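Local coordinates for outer membrane protein assembly factor BamA (Haemophilus ducreyi, PDB 4K3C) that probably assembles and inserts beta-barrel proteins into the outer membrane as part of the Bam complex, at residues S397-P408 / F458-N466. Numbering follows the deposited sequence.
Sequences SLRGFAGGSIGP and FVDAATVWN
Arg399 of the L6 loop reaches the inner wall of the BamA transmembrane barrel and meets Asp460 and Phe458 of strand 453-465. It belongs to the RGF/Y motif characteristic of the Omp85 family, here Arg399-Gly400-Phe401, set in a type II turn from Leu398 to Phe401. The Arg399 chain bends at chi3 (-86°) and brings the edge of its guanidinium up to the carboxylate of Asp460, the two planes nearly coplanar (18° apart). Asp460 OD2 accepts two bonds from this one residue. Arg399 NE forms the salt bridge to Asp460 OD2 at 2.8 Å, from the syn side and tilted 26° out of the carboxylate plane. The backbone N of Arg399 takes the anti lone pair of Asp460 OD2 at 3.2 Å. One oxygen thus ties both the backbone and the side chain of the arginine to the strand. Phe458 lies over one guanidinium face in a cation-pi contact, with Arg399 CZ 3.8 Å from the ring centroid. Ser435 of strand 430-440 and Ser508 and Ala510 of strand 503-512 also touch Arg399. Further along, Leu398 CG rests on Ala462 CB at 3.8 Å. Past the Ala402-Ser405 turn the loop returns to the wall at Val464. There the Pro408 ring crosses the valine at about a right angle, and Pro408 CD packs 3.8 Å from Val464 CG1.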
ATOM      1  N   SER A 397     -12.799  -9.596  -8.984  1.00 40.74           N
ATOM      2  CA  SER A 397     -13.309  -9.106 -10.259  1.00 43.35           C
ATOM      3  C   SER A 397     -14.785  -9.412 -10.540  1.00 49.67           C
ATOM      4  O   SER A 397     -15.533  -8.509 -10.908  1.00 55.36           O
ATOM      5  CB  SER A 397     -12.416  -9.525 -11.432  1.00 45.54           C
ATOM      6  OG  SER A 397     -12.605 -10.880 -11.783  1.00 51.41           O
ATOM      7  N   LEU A 398     -15.208 -10.664 -10.383  1.00 44.58           N
ATOM      8  CA  LEU A 398     -16.586 -11.030 -10.715  1.00 39.86           C
ATOM      9  C   LEU A 398     -17.063 -12.197  -9.888  1.00 37.45           C
ATOM     10  O   LEU A 398     -17.016 -13.335 -10.335  1.00 41.65           O
ATOM     11  CB  LEU A 398     -16.704 -11.401 -12.193  1.00 42.90           C
ATOM     12  CG  LEU A 398     -17.961 -11.016 -12.975  1.00 42.69           C
ATOM     13  CD1 LEU A 398     -18.078 -11.887 -14.203  1.00 45.26           C
ATOM     14  CD2 LEU A 398     -19.185 -11.124 -12.133  1.00 40.68           C
ATOM     15  N   ARG A 399     -17.560 -11.921  -8.692  1.00 29.55           N
ATOM     16  CA  ARG A 399     -18.029 -12.997  -7.842  1.00 29.64           C
ATOM     17  C   ARG A 399     -19.104 -13.876  -8.511  1.00 40.30           C
ATOM     18  O   ARG A 399     -19.800 -13.434  -9.419  1.00 34.70           O
ATOM     19  CB  ARG A 399     -18.444 -12.426  -6.502  1.00 29.80           C
ATOM     20  CG  ARG A 399     -17.232 -11.864  -5.782  1.00 42.77           C
ATOM     21  CD  ARG A 399     -17.576 -11.179  -4.483  1.00 46.75           C
ATOM     22  NE  ARG A 399     -17.946  -9.784  -4.696  1.00 42.61           N
ATOM     23  CZ  ARG A 399     -17.768  -8.826  -3.798  1.00 48.64           C
ATOM     24  NH1 ARG A 399     -18.134  -7.577  -4.086  1.00 58.24           N
ATOM     25  NH2 ARG A 399     -17.219  -9.119  -2.618  1.00 42.83           N
ATOM     26  N   GLY A 400     -19.189 -15.144  -8.115  1.00 42.23           N
ATOM     27  CA  GLY A 400     -20.082 -16.071  -8.789  1.00 38.68           C
ATOM     28  C   GLY A 400     -19.490 -16.706 -10.045  1.00 39.46           C
ATOM     29  O   GLY A 400     -19.865 -17.808 -10.435  1.00 39.10           O
ATOM     30  N   PHE A 401     -18.568 -16.023 -10.703  1.00 35.90           N
ATOM     31  CA  PHE A 401     -17.826 -16.698 -11.763  1.00 36.65           C
ATOM     32  C   PHE A 401     -16.475 -17.211 -11.239  1.00 39.35           C
ATOM     33  O   PHE A 401     -15.869 -16.596 -10.358  1.00 44.23           O
ATOM     34  CB  PHE A 401     -17.668 -15.787 -12.977  1.00 32.33           C
ATOM     35  CG  PHE A 401     -18.980 -15.355 -13.579  1.00 39.38           C
ATOM     36  CD1 PHE A 401     -19.794 -14.448 -12.919  1.00 40.21           C
ATOM     37  CD2 PHE A 401     -19.402 -15.857 -14.797  1.00 39.86           C
ATOM     38  CE1 PHE A 401     -20.989 -14.049 -13.464  1.00 44.70           C
ATOM     39  CE2 PHE A 401     -20.601 -15.451 -15.344  1.00 44.66           C
ATOM     40  CZ  PHE A 401     -21.396 -14.550 -14.674  1.00 42.53           C
ATOM     41  N   ALA A 402     -16.015 -18.351 -11.743  1.00 36.57           N
ATOM     42  CA  ALA A 402     -14.735 -18.874 -11.275  1.00 43.52           C
ATOM     43  C   ALA A 402     -13.615 -17.962 -11.738  1.00 42.91           C
ATOM     44  O   ALA A 402     -13.764 -17.239 -12.722  1.00 43.22           O
ATOM     45  CB  ALA A 402     -14.506 -20.272 -11.774  1.00 43.68           C
ATOM     46  N   GLY A 403     -12.504 -17.984 -11.015  1.00 36.70           N
ATOM     47  CA  GLY A 403     -11.355 -17.189 -11.395  1.00 34.64           C
ATOM     48  C   GLY A 403     -10.920 -17.471 -12.827  1.00 41.54           C
ATOM     49  O   GLY A 403     -10.828 -18.627 -13.252  1.00 35.85           O
ATOM     50  N   GLY A 404     -10.688 -16.398 -13.581  1.00 48.25           N
ATOM     51  CA  GLY A 404     -10.182 -16.488 -14.939  1.00 50.31           C
ATOM     52  C   GLY A 404     -11.115 -17.138 -15.934  1.00 56.54           C
ATOM     53  O   GLY A 404     -10.675 -17.596 -16.987  1.00 65.81           O
ATOM     54  N   SER A 405     -12.403 -17.162 -15.606  1.00 54.57           N
ATOM     55  CA  SER A 405     -13.410 -17.773 -16.464  1.00 51.08           C
ATOM     56  C   SER A 405     -13.968 -16.806 -17.498  1.00 41.70           C
ATOM     57  O   SER A 405     -14.643 -17.222 -18.432  1.00 54.04           O
ATOM     58  CB  SER A 405     -14.551 -18.359 -15.628  1.00 58.25           C
ATOM     59  OG  SER A 405     -15.150 -17.362 -14.829  1.00 64.25           O
ATOM     60  N   ILE A 406     -13.676 -15.521 -17.343  1.00 40.13           N
ATOM     61  CA  ILE A 406     -14.201 -14.496 -18.246  1.00 41.57           C
ATOM     62  C   ILE A 406     -13.185 -13.933 -19.246  1.00 43.14           C
ATOM     63  O   ILE A 406     -12.337 -13.130 -18.883  1.00 30.34           O
ATOM     64  CB  ILE A 406     -14.749 -13.293 -17.455  1.00 42.53           C
ATOM     65  CG1 ILE A 406     -15.642 -13.764 -16.314  1.00 48.48           C
ATOM     66  CG2 ILE A 406     -15.496 -12.353 -18.372  1.00 30.43           C
ATOM     67  CD1 ILE A 406     -16.868 -14.463 -16.782  1.00 58.74           C
ATOM     68  N   GLY A 407     -13.299 -14.318 -20.509  1.00 31.89           N
ATOM     69  CA  GLY A 407     -12.507 -13.699 -21.558  1.00 32.10           C
ATOM     70  C   GLY A 407     -12.574 -14.510 -22.836  1.00 41.72           C
ATOM     71  O   GLY A 407     -13.317 -15.487 -22.899  1.00 44.51           O
ATOM     72  N   PRO A 408     -11.785 -14.126 -23.857  1.00 41.80           N
ATOM     73  CA  PRO A 408     -11.790 -14.889 -25.115  1.00 44.92           C
ATOM     74  C   PRO A 408     -11.397 -16.357 -24.924  1.00 49.25           C
ATOM     75  O   PRO A 408     -10.537 -16.685 -24.104  1.00 45.33           O
ATOM     76  CB  PRO A 408     -10.758 -14.161 -25.986  1.00 35.37           C
ATOM     77  CG  PRO A 408     -10.658 -12.780 -25.397  1.00 34.24           C
ATOM     78  CD  PRO A 408     -10.891 -12.955 -23.917  1.00 36.17           C
ATOM     79  N   PHE A 458     -24.061  -6.923  -3.012  1.00 36.21           N
ATOM     80  CA  PHE A 458     -23.233  -6.324  -4.056  1.00 41.14           C
ATOM     81  C   PHE A 458     -23.765  -6.648  -5.442  1.00 43.12           C
ATOM     82  O   PHE A 458     -24.590  -7.565  -5.617  1.00 38.11           O
ATOM     83  CB  PHE A 458     -21.754  -6.787  -3.926  1.00 30.73           C
ATOM     84  CG  PHE A 458     -21.570  -8.244  -4.192  1.00 42.44           C
ATOM     85  CD1 PHE A 458     -21.358  -8.704  -5.479  1.00 39.16           C
ATOM     86  CD2 PHE A 458     -21.657  -9.167  -3.167  1.00 49.04           C
ATOM     87  CE1 PHE A 458     -21.234 -10.046  -5.736  1.00 40.69           C
ATOM     88  CE2 PHE A 458     -21.521 -10.517  -3.421  1.00 52.23           C
ATOM     89  CZ  PHE A 458     -21.309 -10.953  -4.710  1.00 47.15           C
ATOM     90  N   VAL A 459     -23.275  -5.886  -6.420  1.00 30.46           N
ATOM     91  CA  VAL A 459     -23.414  -6.243  -7.824  1.00 35.88           C
ATOM     92  C   VAL A 459     -22.045  -6.095  -8.476  1.00 38.57           C
ATOM     93  O   VAL A 459     -21.472  -4.999  -8.499  1.00 44.23           O
ATOM     94  CB  VAL A 459     -24.467  -5.367  -8.559  1.00 46.83           C
ATOM     95  CG1 VAL A 459     -24.286  -5.464 -10.068  1.00 30.17           C
ATOM     96  CG2 VAL A 459     -25.873  -5.780  -8.159  1.00 31.03           C
ATOM     97  N   ASP A 460     -21.495  -7.194  -8.971  1.00 41.89           N
ATOM     98  CA  ASP A 460     -20.224  -7.116  -9.691  1.00 42.66           C
ATOM     99  C   ASP A 460     -20.561  -7.220 -11.168  1.00 41.11           C
ATOM    100  O   ASP A 460     -21.609  -7.750 -11.541  1.00 38.32           O
ATOM    101  CB  ASP A 460     -19.253  -8.247  -9.297  1.00 44.83           C
ATOM    102  CG  ASP A 460     -18.735  -8.137  -7.857  1.00 47.90           C
ATOM    103  OD1 ASP A 460     -19.027  -7.147  -7.166  1.00 51.48           O
ATOM    104  OD2 ASP A 460     -18.002  -9.051  -7.417  1.00 53.16           O
ATOM    105  N   ALA A 461     -19.670  -6.714 -12.008  1.00 45.47           N
ATOM    106  CA  ALA A 461     -19.849  -6.761 -13.453  1.00 43.78           C
ATOM    107  C   ALA A 461     -18.500  -6.531 -14.120  1.00 43.64           C
ATOM    108  O   ALA A 461     -17.731  -5.656 -13.703  1.00 41.45           O
ATOM    109  CB  ALA A 461     -20.860  -5.724 -13.908  1.00 31.60           C
ATOM    110  N   ALA A 462     -18.218  -7.335 -15.141  1.00 43.25           N
ATOM    111  CA  ALA A 462     -16.892  -7.394 -15.752  1.00 43.55           C
ATOM    112  C   ALA A 462     -16.985  -7.771 -17.231  1.00 49.91           C
ATOM    113  O   ALA A 462     -17.996  -8.319 -17.684  1.00 58.37           O
ATOM    114  CB  ALA A 462     -16.030  -8.390 -15.016  1.00 40.20           C
ATOM    115  N   THR A 463     -15.931  -7.465 -17.982  1.00 42.27           N
ATOM    116  CA  THR A 463     -15.918  -7.716 -19.417  1.00 41.49           C
ATOM    117  C   THR A 463     -14.477  -7.806 -19.920  1.00 36.30           C
ATOM    118  O   THR A 463     -13.696  -6.882 -19.745  1.00 34.36           O
ATOM    119  CB  THR A 463     -16.715  -6.618 -20.199  1.00 30.18           C
ATOM    120  OG1 THR A 463     -16.415  -6.689 -21.599  1.00 39.25           O
ATOM    121  CG2 THR A 463     -16.335  -5.253 -19.707  1.00 29.78           C
ATOM    122  N   VAL A 464     -14.128  -8.928 -20.539  1.00 39.62           N
ATOM    123  CA  VAL A 464     -12.801  -9.095 -21.123  1.00 37.04           C
ATOM    124  C   VAL A 464     -12.862  -9.413 -22.608  1.00 41.11           C
ATOM    125  O   VAL A 464     -13.397 -10.438 -23.025  1.00 64.20           O
ATOM    126  CB  VAL A 464     -12.000 -10.228 -20.447  1.00 36.25           C
ATOM    127  CG1 VAL A 464     -10.648 -10.357 -21.122  1.00 40.32           C
ATOM    128  CG2 VAL A 464     -11.833  -9.968 -18.967  1.00 39.06           C
ATOM    129  N   TRP A 465     -12.275  -8.552 -23.410  1.00 31.63           N
ATOM    130  CA  TRP A 465     -12.310  -8.748 -24.842  1.00 37.87           C
ATOM    131  C   TRP A 465     -10.958  -8.579 -25.515  1.00 39.75           C
ATOM    132  O   TRP A 465     -10.012  -8.087 -24.906  1.00 38.71           O
ATOM    133  CB  TRP A 465     -13.337  -7.811 -25.481  1.00 40.64           C
ATOM    134  CG  TRP A 465     -12.978  -6.323 -25.585  1.00 37.85           C
ATOM    135  CD1 TRP A 465     -12.600  -5.662 -26.707  1.00 33.77           C
ATOM    136  CD2 TRP A 465     -13.033  -5.338 -24.543  1.00 32.11           C
ATOM    137  NE1 TRP A 465     -12.407  -4.339 -26.436  1.00 33.46           N
ATOM    138  CE2 TRP A 465     -12.674  -4.111 -25.112  1.00 32.46           C
ATOM    139  CE3 TRP A 465     -13.343  -5.382 -23.181  1.00 52.34           C
ATOM    140  CZ2 TRP A 465     -12.615  -2.931 -24.380  1.00 31.97           C
ATOM    141  CZ3 TRP A 465     -13.276  -4.209 -22.452  1.00 47.95           C
ATOM    142  CH2 TRP A 465     -12.918  -2.999 -23.057  1.00 31.12           C
ATOM    143  N   ASN A 466     -10.912  -8.983 -26.783  1.00 34.20           N
ATOM    144  CA  ASN A 466      -9.745  -8.915 -27.640  1.00 47.59           C
ATOM    145  C   ASN A 466      -9.997  -7.859 -28.701  1.00 44.24           C
ATOM    146  O   ASN A 466     -10.735  -8.107 -29.660  1.00 44.28           O
ATOM    147  CB  ASN A 466      -9.578 -10.280 -28.316  1.00 54.88           C
ATOM    148  CG  ASN A 466      -8.430 -10.333 -29.328  1.00 53.57           C
ATOM    149  OD1 ASN A 466      -7.920  -9.305 -29.799  1.00 40.48           O
ATOM    150  ND2 ASN A 466      -8.029 -11.564 -29.684  1.00 56.01           N
TER